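Local coordinates for L-Ala-D/L-Glu Epimerase (Escherichia coli, PDB 1JPD), which belongs to the enolase superfamily, pairing an N-terminal capping domain of mandelate racemase/muconate lactonizing enzyme type with a TIM-barrel-like C-terminal domain, at residues 2-7 against 35-39. Numbering follows the deposited sequence.
Residues 2, 3 of segment 2-7 come from a tag, linker or insertion.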
loop_
_atom_site.group_PDB
_atom_site.type_symbol
_atom_site.label_atom_id
_atom_site.label_comp_id
_atom_site.label_asym_id
_atom_site.label_seq_id
_atom_site.Cartn_x
_atom_site.Cartn_y
_atom_site.Cartn_z
ATOM N N SER A 2 12.869 2.975 32.557
ATOM C CA SER A 2 13.836 3.833 31.865
ATOM C C SER A 2 13.216 4.663 30.730
ATOM O O SER A 2 13.816 5.638 30.265
ATOM C CB SER A 2 14.985 2.976 31.313
ATOM O OG SER A 2 15.961 3.768 30.659
ATOM N N HIS A 3 12.018 4.277 30.291
ATOM C CA HIS A 3 11.322 4.978 29.213
ATOM C C HIS A 3 9.826 5.131 29.507
ATOM O O HIS A 3 9.040 4.249 29.173
ATOM C CB HIS A 3 11.485 4.217 27.890
ATOM C CG HIS A 3 12.909 4.009 27.472
ATOM N ND1 HIS A 3 13.723 5.039 27.050
ATOM C CD2 HIS A 3 13.660 2.885 27.404
ATOM C CE1 HIS A 3 14.912 4.558 26.738
ATOM N NE2 HIS A 3 14.901 3.253 26.943
ATOM N N MET A 4 9.435 6.239 30.133
ATOM C CA MET A 4 8.022 6.486 30.435
ATOM C C MET A 4 7.414 7.344 29.315
ATOM O O MET A 4 8.042 8.292 28.848
ATOM C CB MET A 4 7.884 7.193 31.787
ATOM C CG MET A 4 8.239 6.324 32.993
ATOM S SD MET A 4 7.175 4.864 33.153
ATOM C CE MET A 4 5.685 5.579 33.911
ATOM N N ARG A 5 6.195 7.018 28.890
ATOM C CA ARG A 5 5.555 7.753 27.797
ATOM C C ARG A 5 4.088 8.124 28.015
ATOM O O ARG A 5 3.396 7.533 28.840
ATOM C CB ARG A 5 5.636 6.930 26.509
ATOM C CG ARG A 5 7.013 6.402 26.135
ATOM C CD ARG A 5 6.866 5.235 25.172
ATOM N NE ARG A 5 8.139 4.696 24.702
ATOM C CZ ARG A 5 8.288 3.457 24.240
ATOM N NH1 ARG A 5 7.242 2.642 24.195
ATOM N NH2 ARG A 5 9.477 3.034 23.820
ATOM N N THR A 6 3.623 9.103 27.244
ATOM C CA THR A 6 2.231 9.547 27.288
ATOM C C THR A 6 1.622 9.211 25.919
ATOM O O THR A 6 2.275 9.376 24.885
ATOM C CB THR A 6 2.127 11.071 27.557
ATOM O OG1 THR A 6 2.801 11.798 26.522
ATOM C CG2 THR A 6 2.752 11.415 28.903
ATOM N N VAL A 7 0.384 8.733 25.909
ATOM C CA VAL A 7 -0.265 8.353 24.660
ATOM C C VAL A 7 -1.524 9.150 24.364
ATOM O O VAL A 7 -2.367 9.354 25.236
ATOM C CB VAL A 7 -0.644 6.848 24.666
ATOM C CG1 VAL A 7 -1.336 6.474 23.366
ATOM C CG2 VAL A 7 0.597 5.998 24.865
ATOM N N VAL A 35 -1.969 8.194 16.389
ATOM C CA VAL A 35 -1.433 7.909 17.709
ATOM C C VAL A 35 -0.169 8.719 17.928
ATOM O O VAL A 35 0.815 8.581 17.195
ATOM C CB VAL A 35 -1.087 6.427 17.890
ATOM C CG1 VAL A 35 -0.285 6.241 19.185
ATOM C CG2 VAL A 35 -2.367 5.603 17.930
ATOM N N GLU A 36 -0.199 9.567 18.945
ATOM C CA GLU A 36 0.943 10.402 19.272
ATOM C C GLU A 36 1.581 9.917 20.571
ATOM O O GLU A 36 0.916 9.829 21.601
ATOM C CB GLU A 36 0.483 11.852 19.400
ATOM C CG GLU A 36 1.561 12.827 19.810
ATOM C CD GLU A 36 1.150 14.270 19.576
ATOM O OE1 GLU A 36 1.618 15.145 20.334
ATOM O OE2 GLU A 36 0.371 14.532 18.628
ATOM N N LEU A 37 2.866 9.582 20.505
ATOM C CA LEU A 37 3.617 9.110 21.671
ATOM C C LEU A 37 4.561 10.212 22.139
ATOM O O LEU A 37 5.049 10.999 21.330
ATOM C CB LEU A 37 4.432 7.858 21.319
ATOM C CG LEU A 37 3.681 6.625 20.812
ATOM C CD1 LEU A 37 4.670 5.524 20.503
ATOM C CD2 LEU A 37 2.682 6.161 21.850
ATOM N N GLU A 38 4.822 10.269 23.440
ATOM C CA GLU A 38 5.705 11.298 23.981
ATOM C C GLU A 38 6.715 10.774 24.997
ATOM O O GLU A 38 6.368 10.482 26.141
ATOM C CB GLU A 38 4.877 12.407 24.623
ATOM C CG GLU A 38 5.697 13.547 25.203
ATOM C CD GLU A 38 5.468 14.854 24.472
ATOM O OE1 GLU A 38 4.291 15.213 24.249
ATOM O OE2 GLU A 38 6.460 15.531 24.127
ATOM N N GLU A 39 7.966 10.664 24.558
ATOM C CA GLU A 39 9.067 10.196 25.393
ATOM C C GLU A 39 9.816 11.442 25.849
ATOM O O GLU A 39 10.981 11.663 25.500
ATOM C CB GLU A 39 9.994 9.284 24.582
ATOM C CG GLU A 39 11.222 8.784 25.336
ATOM C CD GLU A 39 11.072 7.357 25.831
ATOM O OE1 GLU A 39 11.977 6.869 26.545
ATOM O OE2 GLU A 39 10.051 6.715 25.502
#
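The carboxylate of Glu39 is held at both oxygens, OE2 by Arg5 and OE1 by His3, at the open end of the first antiparallel hairpin of the enolase-type N-terminal domain, where strand 6-15 starts and strand 29-39 finishes. Arg5 NE donates to Glu39 OE2 at 2.9 Å in a salt bridge with a fairly straight N-H...O angle of 154°. The oxygen lies at the edge of the guanidinium, in its plane, although the carboxylate itself is turned 57° from that plane. Arg5 NH1 is hydrogen-bonded to Leu76 O, and the two partners together probably limit rotation of the guanidinium.

On the other oxygen, His3 ND1 donates to Glu39 OE1 over 2.6 Å, with the oxygen tilted somewhat out of the ring plane; His3 comes from a tag, so this bond is no native feature. Glu39 reaches both donors because CG stands anti to the backbone N (chi1 177°) and the chain then bends at chi2.

The strands themselves pair beyond this point. Thr6 and Glu38 form a hydrogen-bonded pair, Thr6 N to Glu38 O at 3.3 Å and a weak return bond from Glu38 N to Thr6 O. On the opposite face, which helix 89-104 covers at Leu37, Val7 and Leu37 make the adjoining non-hydrogen-bonded pair. Their side chains run alongside each other, and Val7 CG2 rests 3.7 Å from Leu37 CD2.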